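Local structure of glucan-binding protein C, GbpC (Streptococcus mutans UA159, 5UQZ) at residues T177-R191 and G318-N332. The protein probably binds glucan and mediates both sucrose-independent and sucrose-dependent adherence of the bacterium, this calcium-binding piece being part of a longer cell-wall-anchored protein. Sequence-based numbering, arbitrary orientation.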
ATOM      1  N   THR A 177       5.698   9.482  -6.519  1.00  7.75           N
ATOM      2  CA  THR A 177       5.308   8.088  -6.654  1.00  8.02           C
ATOM      3  C   THR A 177       5.089   7.438  -5.314  1.00  8.36           C
ATOM      4  O   THR A 177       4.553   6.314  -5.276  1.00  9.67           O
ATOM      5  CB  THR A 177       6.350   7.309  -7.483  1.00  7.96           C
ATOM      6  OG1 THR A 177       7.552   7.161  -6.740  1.00  8.29           O
ATOM      7  CG2 THR A 177       6.581   7.916  -8.845  1.00  9.83           C
ATOM      8  N   LYS A 178       5.469   8.108  -4.206  1.00  8.41           N
ATOM      9  CA  LYS A 178       5.182   7.614  -2.857  1.00  9.96           C
ATOM     10  C   LYS A 178       3.925   8.266  -2.288  1.00  9.53           C
ATOM     11  O   LYS A 178       3.381   7.796  -1.295  1.00 10.21           O
ATOM     12  CB  LYS A 178       6.381   7.904  -1.953  1.00 10.06           C
ATOM     13  CG  LYS A 178       7.615   7.099  -2.339  1.00 11.46           C
ATOM     14  CD  LYS A 178       8.843   7.586  -1.563  1.00 15.11           C
ATOM     15  CE  LYS A 178       8.753   7.448  -0.057  1.00 15.77           C
ATOM     16  NZ  LYS A 178      10.027   7.969   0.522  1.00 19.08           N
ATOM     17  N   THR A 179       3.444   9.351  -2.907  1.00 12.19           N
ATOM     18  CA  THR A 179       2.168   9.998  -2.602  1.00 10.62           C
ATOM     19  C   THR A 179       2.093  10.483  -1.157  1.00  9.04           C
ATOM     20  O   THR A 179       2.830  11.405  -0.831  1.00  9.57           O
ATOM     21  CB  THR A 179       0.974   9.143  -3.064  1.00 11.90           C
ATOM     22  OG1 THR A 179       1.267   8.459  -4.300  1.00 15.32           O
ATOM     23  CG2 THR A 179      -0.257   9.997  -3.259  1.00 15.10           C
ATOM     24  N   ILE A 180       1.225   9.925  -0.305  1.00  8.85           N
ATOM     25  CA  ILE A 180       0.969  10.538   0.993  1.00  8.44           C
ATOM     26  C   ILE A 180       0.760   9.466   2.055  1.00  7.40           C
ATOM     27  O   ILE A 180       0.145   8.414   1.811  1.00  8.95           O
ATOM     28  CB  ILE A 180      -0.269  11.405   0.784  1.00 13.34           C
ATOM     29  CG1 ILE A 180      -0.672  12.249   1.905  1.00 15.89           C
ATOM     30  CG2 ILE A 180      -1.518  10.630   0.470  1.00 19.24           C
ATOM     31  CD1 ILE A 180      -2.033  12.978   1.499  1.00 21.14           C
ATOM     32  N   PHE A 181       1.215   9.792   3.265  1.00  7.84           N
ATOM     33  CA  PHE A 181       0.913   9.008   4.461  1.00  7.79           C
ATOM     34  C   PHE A 181       0.060   9.912   5.336  1.00  8.14           C
ATOM     35  O   PHE A 181       0.486  11.022   5.658  1.00 12.03           O
ATOM     36  CB  PHE A 181       2.210   8.568   5.156  1.00 10.02           C
ATOM     37  CG  PHE A 181       2.053   7.409   6.062  1.00 11.33           C
ATOM     38  CD1 PHE A 181       2.926   6.351   5.967  1.00 17.98           C
ATOM     39  CD2 PHE A 181       1.104   7.409   7.068  1.00 19.79           C
ATOM     40  CE1 PHE A 181       2.829   5.256   6.824  1.00 22.04           C
ATOM     41  CE2 PHE A 181       1.006   6.290   7.953  1.00 23.89           C
ATOM     42  CZ  PHE A 181       1.833   5.230   7.789  1.00 23.49           C
ATOM     43  N   ILE A 182      -1.171   9.510   5.632  1.00  7.69           N
ATOM     44  CA  ILE A 182      -2.135  10.363   6.342  1.00  7.43           C
ATOM     45  C   ILE A 182      -2.739   9.608   7.513  1.00  7.49           C
ATOM     46  O   ILE A 182      -2.930   8.380   7.459  1.00  8.40           O
ATOM     47  CB  ILE A 182      -3.182  10.903   5.341  1.00  8.12           C
ATOM     48  CG1 ILE A 182      -4.136  11.885   5.983  1.00  8.39           C
ATOM     49  CG2 ILE A 182      -3.970   9.789   4.652  1.00  9.40           C
ATOM     50  CD1 ILE A 182      -4.987  12.678   4.994  1.00  9.29           C
ATOM     51  N   GLY A 183      -3.036  10.336   8.592  1.00  7.40           N
ATOM     52  CA  GLY A 183      -3.684   9.685   9.714  1.00  8.75           C
ATOM     53  C   GLY A 183      -4.263  10.692  10.686  1.00  8.03           C
ATOM     54  O   GLY A 183      -3.984  11.888  10.621  1.00  8.44           O
ATOM     55  N   ALA A 184      -5.051  10.171  11.631  1.00  8.46           N
ATOM     56  CA  ALA A 184      -5.669  10.996  12.667  1.00  8.54           C
ATOM     57  C   ALA A 184      -6.104  10.089  13.794  1.00  8.57           C
ATOM     58  O   ALA A 184      -6.264   8.890  13.619  1.00  9.82           O
ATOM     59  CB  ALA A 184      -6.883  11.716  12.105  1.00 10.39           C
ATOM     60  N   GLN A 185      -6.361  10.697  14.965  1.00  9.18           N
ATOM     61  CA  GLN A 185      -7.023   9.932  16.024  1.00 10.10           C
ATOM     62  C   GLN A 185      -8.375   9.430  15.525  1.00 10.04           C
ATOM     63  O   GLN A 185      -9.015  10.071  14.670  1.00  9.53           O
ATOM     64  CB  GLN A 185      -7.210  10.827  17.261  1.00 11.39           C
ATOM     65  CG  GLN A 185      -7.939  10.158  18.443  1.00 12.61           C
ATOM     66  CD  GLN A 185      -7.212   8.895  18.962  1.00 13.00           C
ATOM     67  OE1 GLN A 185      -7.229   7.826  18.327  1.00 12.85           O
ATOM     68  NE2 GLN A 185      -6.653   8.985  20.176  1.00 16.58           N
ATOM     69  N   THR A 186      -8.821   8.281  16.068  1.00 10.47           N
ATOM     70  CA  THR A 186     -10.198   7.827  15.878  1.00 10.39           C
ATOM     71  C   THR A 186     -10.951   8.258  17.127  1.00 11.08           C
ATOM     72  O   THR A 186     -10.874   7.609  18.181  1.00 11.27           O
ATOM     73  CB  THR A 186     -10.250   6.312  15.697  1.00 10.27           C
ATOM     74  OG1 THR A 186      -9.357   5.940  14.633  1.00 10.39           O
ATOM     75  CG2 THR A 186     -11.660   5.850  15.321  1.00 10.80           C
ATOM     76  N   SER A 187     -11.632   9.396  17.030  1.00 10.68           N
ATOM     77  CA  SER A 187     -12.163  10.033  18.225  1.00 11.50           C
ATOM     78  C   SER A 187     -13.444   9.387  18.732  1.00 12.62           C
ATOM     79  O   SER A 187     -13.750   9.534  19.918  1.00 15.32           O
ATOM     80  CB  SER A 187     -12.441  11.506  17.939  1.00 13.88           C
ATOM     81  OG  SER A 187     -11.241  12.178  17.608  1.00 12.93           O
ATOM     82  N   ASN A 188     -14.214   8.744  17.864  1.00 12.46           N
ATOM     83  CA  ASN A 188     -15.536   8.242  18.229  1.00 12.45           C
ATOM     84  C   ASN A 188     -15.606   6.731  18.138  1.00 13.33           C
ATOM     85  O   ASN A 188     -14.890   6.124  17.351  1.00 13.74           O
ATOM     86  CB  ASN A 188     -16.555   8.849  17.293  1.00 14.50           C
ATOM     87  CG  ASN A 188     -16.482  10.356  17.293  1.00 15.67           C
ATOM     88  OD1 ASN A 188     -16.516  10.989  18.356  1.00 19.76           O
ATOM     89  ND2 ASN A 188     -16.376  10.953  16.115  1.00 16.85           N
ATOM     90  N   ALA A 189     -16.480   6.152  18.970  1.00 14.42           N
ATOM     91  CA  ALA A 189     -16.842   4.748  18.845  1.00 14.64           C
ATOM     92  C   ALA A 189     -17.808   4.545  17.676  1.00 12.52           C
ATOM     93  O   ALA A 189     -18.401   5.488  17.161  1.00 15.13           O
ATOM     94  CB  ALA A 189     -17.540   4.307  20.143  1.00 16.99           C
ATOM     95  N   GLY A 190     -17.955   3.296  17.251  1.00 11.99           N
ATOM     96  CA  GLY A 190     -18.967   2.944  16.269  1.00 11.84           C
ATOM     97  C   GLY A 190     -18.444   2.637  14.880  1.00 11.45           C
ATOM     98  O   GLY A 190     -19.252   2.279  14.015  1.00 11.85           O
ATOM     99  N   ARG A 191     -17.144   2.791  14.629  1.00 11.33           N
ATOM    100  CA  ARG A 191     -16.508   2.256  13.412  1.00 10.86           C
ATOM    101  C   ARG A 191     -16.999   2.919  12.130  1.00 10.84           C
ATOM    102  O   ARG A 191     -16.755   2.381  11.045  1.00 13.32           O
ATOM    103  CB  ARG A 191     -16.613   0.727  13.329  1.00 11.02           C
ATOM    104  CG  ARG A 191     -15.945   0.033  14.485  1.00 13.33           C
ATOM    105  CD  ARG A 191     -16.037  -1.450  14.341  1.00 12.92           C
ATOM    106  NE  ARG A 191     -15.261  -2.124  15.399  1.00 13.85           N
ATOM    107  CZ  ARG A 191     -15.089  -3.432  15.520  1.00 15.82           C
ATOM    108  NH1 ARG A 191     -15.665  -4.249  14.631  1.00 15.50           N
ATOM    109  NH2 ARG A 191     -14.286  -3.893  16.492  1.00 17.22           N
ATOM    110  N   GLY A 318     -13.059   2.426  10.139  1.00  9.31           N
ATOM    111  CA  GLY A 318     -13.468   1.200  10.812  1.00  9.98           C
ATOM    112  C   GLY A 318     -12.725   0.879  12.091  1.00  9.17           C
ATOM    113  O   GLY A 318     -13.103  -0.078  12.777  1.00 10.13           O
ATOM    114  N   ASN A 319     -11.675   1.629  12.440  1.00  9.60           N
ATOM    115  CA  ASN A 319     -10.990   1.381  13.703  1.00  9.28           C
ATOM    116  C   ASN A 319     -11.907   1.700  14.867  1.00 10.85           C
ATOM    117  O   ASN A 319     -12.779   2.580  14.780  1.00 11.09           O
ATOM    118  CB  ASN A 319      -9.797   2.335  13.859  1.00 10.45           C
ATOM    119  CG  ASN A 319      -8.619   1.925  13.014  1.00 10.19           C
ATOM    120  OD1 ASN A 319      -8.781   1.192  12.010  1.00 12.21           O
ATOM    121  ND2 ASN A 319      -7.450   2.446  13.299  1.00 10.89           N
ATOM    122  N   ASP A 320     -11.663   1.031  15.999  1.00 11.72           N
ATOM    123  CA  ASP A 320     -12.320   1.421  17.229  1.00 12.95           C
ATOM    124  C   ASP A 320     -11.786   2.765  17.740  1.00 12.37           C
ATOM    125  O   ASP A 320     -10.678   3.231  17.404  1.00 12.16           O
ATOM    126  CB  ASP A 320     -12.145   0.340  18.295  1.00 16.36           C
ATOM    127  CG  ASP A 320     -13.067  -0.860  18.033  1.00 21.94           C
ATOM    128  OD1 ASP A 320     -14.183  -0.641  17.504  1.00 27.58           O
ATOM    129  OD2 ASP A 320     -12.715  -1.970  18.384  1.00 34.70           O
ATOM    130  N   GLN A 321     -12.597   3.363  18.602  1.00 12.98           N
ATOM    131  CA  GLN A 321     -12.212   4.588  19.280  1.00 12.54           C
ATOM    132  C   GLN A 321     -10.844   4.440  19.940  1.00 13.16           C
ATOM    133  O   GLN A 321     -10.514   3.391  20.525  1.00 14.70           O
ATOM    134  CB  GLN A 321     -13.274   4.890  20.344  1.00 14.38           C
ATOM    135  CG  GLN A 321     -13.094   6.222  21.005  1.00 16.83           C
ATOM    136  CD  GLN A 321     -14.205   6.494  21.978  1.00 19.92           C
ATOM    137  OE1 GLN A 321     -14.694   5.587  22.671  1.00 23.24           O
ATOM    138  NE2 GLN A 321     -14.632   7.716  22.023  1.00 21.87           N
ATOM    139  N   ASN A 322     -10.023   5.488  19.828  1.00 12.95           N
ATOM    140  CA  ASN A 322      -8.708   5.562  20.461  1.00 14.43           C
ATOM    141  C   ASN A 322      -7.618   4.764  19.758  1.00 13.82           C
ATOM    142  O   ASN A 322      -6.476   4.765  20.254  1.00 14.31           O
ATOM    143  CB  ASN A 322      -8.731   5.244  21.968  1.00 16.01           C
ATOM    144  CG  ASN A 322      -9.542   6.252  22.724  1.00 23.19           C
ATOM    145  OD1 ASN A 322      -9.539   7.435  22.367  1.00 24.13           O
ATOM    146  ND2 ASN A 322     -10.267   5.805  23.731  1.00 26.79           N
ATOM    147  N   LEU A 323      -7.895   4.119  18.629  1.00 11.80           N
ATOM    148  CA  LEU A 323      -6.825   3.527  17.834  1.00 11.80           C
ATOM    149  C   LEU A 323      -6.684   4.374  16.586  1.00 10.82           C
ATOM    150  O   LEU A 323      -7.528   4.275  15.677  1.00 10.42           O
ATOM    151  CB  LEU A 323      -7.212   2.099  17.462  1.00 12.62           C
ATOM    152  CG  LEU A 323      -6.055   1.368  16.832  1.00 13.86           C
ATOM    153  CD1 LEU A 323      -4.971   1.015  17.867  1.00 17.32           C
ATOM    154  CD2 LEU A 323      -6.516   0.125  16.065  1.00 18.11           C
ATOM    155  N   PRO A 324      -5.651   5.201  16.482  1.00 10.91           N
ATOM    156  CA  PRO A 324      -5.553   6.147  15.353  1.00 10.35           C
ATOM    157  C   PRO A 324      -5.623   5.447  14.008  1.00  9.57           C
ATOM    158  O   PRO A 324      -5.127   4.317  13.844  1.00 11.00           O
ATOM    159  CB  PRO A 324      -4.189   6.814  15.576  1.00 10.59           C
ATOM    160  CG  PRO A 324      -4.050   6.820  17.081  1.00 12.99           C
ATOM    161  CD  PRO A 324      -4.626   5.471  17.521  1.00 12.44           C
ATOM    162  N   THR A 325      -6.305   6.107  13.067  1.00  9.57           N
ATOM    163  CA  THR A 325      -6.506   5.589  11.718  1.00 10.03           C
ATOM    164  C   THR A 325      -5.404   6.135  10.824  1.00  8.54           C
ATOM    165  O   THR A 325      -5.182   7.350  10.792  1.00 10.15           O
ATOM    166  CB  THR A 325      -7.846   6.078  11.181  1.00 10.22           C
ATOM    167  OG1 THR A 325      -8.887   5.536  12.012  1.00 10.53           O
ATOM    168  CG2 THR A 325      -8.110   5.609   9.762  1.00 10.76           C
ATOM    169  N   THR A 326      -4.725   5.256  10.088  1.00  8.68           N
ATOM    170  CA  THR A 326      -3.650   5.652   9.171  1.00  8.51           C
ATOM    171  C   THR A 326      -3.782   4.917   7.859  1.00  9.59           C
ATOM    172  O   THR A 326      -4.311   3.806   7.808  1.00  9.86           O
ATOM    173  CB  THR A 326      -2.271   5.332   9.775  1.00 10.91           C
ATOM    174  OG1 THR A 326      -2.165   3.931  10.033  1.00 14.58           O
ATOM    175  CG2 THR A 326      -2.047   6.085  11.080  1.00 12.34           C
ATOM    176  N   ILE A 327      -3.189   5.495   6.820  1.00  9.26           N
ATOM    177  CA  ILE A 327      -2.993   4.819   5.546  1.00  9.06           C
ATOM    178  C   ILE A 327      -1.818   5.462   4.843  1.00  8.55           C
ATOM    179  O   ILE A 327      -1.706   6.705   4.791  1.00  8.83           O
ATOM    180  CB  ILE A 327      -4.265   4.849   4.662  1.00  8.99           C
ATOM    181  CG1 ILE A 327      -4.069   3.968   3.411  1.00 10.80           C
ATOM    182  CG2 ILE A 327      -4.694   6.246   4.299  1.00 11.06           C
ATOM    183  CD1 ILE A 327      -5.372   3.858   2.520  1.00 10.92           C
ATOM    184  N   TRP A 328      -0.958   4.631   4.243  1.00  8.82           N
ATOM    185  CA  TRP A 328       0.046   5.104   3.302  1.00  8.53           C
ATOM    186  C   TRP A 328      -0.547   4.807   1.938  1.00  7.53           C
ATOM    187  O   TRP A 328      -0.563   3.649   1.498  1.00  9.51           O
ATOM    188  CB  TRP A 328       1.372   4.391   3.473  1.00  9.49           C
ATOM    189  CG  TRP A 328       2.442   4.892   2.553  1.00  9.41           C
ATOM    190  CD1 TRP A 328       2.331   5.822   1.510  1.00  9.07           C
ATOM    191  CD2 TRP A 328       3.814   4.561   2.623  1.00 13.14           C
ATOM    192  NE1 TRP A 328       3.534   5.993   0.901  1.00 11.25           N
ATOM    193  CE2 TRP A 328       4.468   5.251   1.574  1.00 14.52           C
ATOM    194  CE3 TRP A 328       4.551   3.705   3.451  1.00 18.34           C
ATOM    195  CZ2 TRP A 328       5.838   5.138   1.348  1.00 22.43           C
ATOM    196  CZ3 TRP A 328       5.904   3.598   3.229  1.00 26.27           C
ATOM    197  CH2 TRP A 328       6.534   4.315   2.179  1.00 26.72           C
ATOM    198  N   PHE A 329      -1.122   5.830   1.297  1.00  7.84           N
ATOM    199  CA  PHE A 329      -1.730   5.620  -0.008  1.00  9.01           C
ATOM    200  C   PHE A 329      -0.745   6.089  -1.049  1.00  8.84           C
ATOM    201  O   PHE A 329      -0.397   7.272  -1.079  1.00 10.79           O
ATOM    202  CB  PHE A 329      -3.034   6.423  -0.145  1.00  9.63           C
ATOM    203  CG  PHE A 329      -3.681   6.196  -1.465  1.00 10.20           C
ATOM    204  CD1 PHE A 329      -4.473   5.082  -1.672  1.00 12.05           C
ATOM    205  CD2 PHE A 329      -3.433   7.050  -2.530  1.00 10.88           C
ATOM    206  CE1 PHE A 329      -5.009   4.827  -2.945  1.00 14.51           C
ATOM    207  CE2 PHE A 329      -3.980   6.795  -3.775  1.00 12.50           C
ATOM    208  CZ  PHE A 329      -4.769   5.688  -3.984  1.00 13.37           C
ATOM    209  N   ALA A 330      -0.355   5.188  -1.931  1.00  9.75           N
ATOM    210  CA  ALA A 330       0.513   5.524  -3.032  1.00 10.96           C
ATOM    211  C   ALA A 330      -0.140   5.053  -4.316  1.00 10.76           C
ATOM    212  O   ALA A 330      -0.853   4.036  -4.330  1.00 12.49           O
ATOM    213  CB  ALA A 330       1.919   4.946  -2.893  1.00 13.07           C
ATOM    214  N   THR A 331       0.066   5.799  -5.384  1.00  9.87           N
ATOM    215  CA  THR A 331      -0.312   5.270  -6.698  1.00  9.43           C
ATOM    216  C   THR A 331       0.769   5.665  -7.686  1.00  9.01           C
ATOM    217  O   THR A 331       1.324   6.760  -7.636  1.00 11.43           O
ATOM    218  CB  THR A 331      -1.739   5.768  -7.129  1.00 10.88           C
ATOM    219  OG1 THR A 331      -2.051   5.190  -8.415  1.00 10.80           O
ATOM    220  CG2 THR A 331      -1.770   7.278  -7.269  1.00 12.72           C
ATOM    221  N   ASN A 332       1.088   4.760  -8.579  1.00  8.69           N
ATOM    222  CA  ASN A 332       2.236   4.881  -9.479  1.00  7.88           C
ATOM    223  C   ASN A 332       2.024   3.817 -10.562  1.00  7.69           C
ATOM    224  O   ASN A 332       0.984   3.160 -10.599  1.00  9.49           O
ATOM    225  CB  ASN A 332       3.525   4.749  -8.680  1.00  9.36           C
ATOM    226  CG  ASN A 332       3.487   3.556  -7.815  1.00 10.29           C
ATOM    227  OD1 ASN A 332       3.191   2.425  -8.295  1.00 11.21           O
ATOM    228  ND2 ASN A 332       3.683   3.760  -6.525  1.00 13.92           N
TER
HETATM  229  O   HOH W   1       1.069   9.496  -6.972  1.00 13.62           O
HETATM  230  O   HOH W   2      -5.328   6.825  21.636  1.00 23.58           O
HETATM  231  O   HOH W   3     -14.894   3.797  16.050  1.00 16.45           O
HETATM  232  O   HOH W   4     -16.824   0.897  18.349  1.00 36.49           O
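F181 and W328 form a non-hydrogen-bonded pair on antiparallel strands, side chains on the same face, their rings oblique at 33°. The backbone at I327 and W328 lies under one face of the F181 ring, T326 CB sits at its edge, and F181 CD1 is 3.5 Å from W328 CB. With CG anti to the backbone N (chi1 -178°), the W328 indole stands out from the sheet, and chi2 near zero (-6°) turns its pyrrole side toward K178; NE1 donates in the ring plane to K178 O at 2.8 Å. An indole suits this place because it packs and donates at once. On the other face, the branched I182 and I327 touch through their CG2 methyls, 3.6 Å apart. Paired backbone bonds at I180–F329, I182–I327 and A184–T325 join the strands.

Beyond the strands, the buried T186 hydroxyl gives its proton to L323 O at 2.7 Å, and T325 OG1 lies equally near T186 OG1. N319, its OD1 hydrogen-bonded to H235 ND1, brings ND2 to the opposite face of that carbonyl, which should help fix the type II turn D320–L323; N322 N donates almost straight to T186 O. Farther along, R191 grips D320 side-on, arginine serving each oxygen with its own nitrogen: NE meets OD1 from above the carboxylate plane, NH2 meets OD2 on its syn side. T179 OG1 accepts from T331 N at the far end.

Strand 325-329 is outermost in a four-stranded antiparallel sheet, 180-184 lying between it and 167-172. F329 stacks on F314 of strand 312-319 in the larger sheet, and I180 and I327 pack against F314, as befits a beta-supersandwich; the I327 side chain lies about 4 Å from the calcium ion and beside its ligand E237.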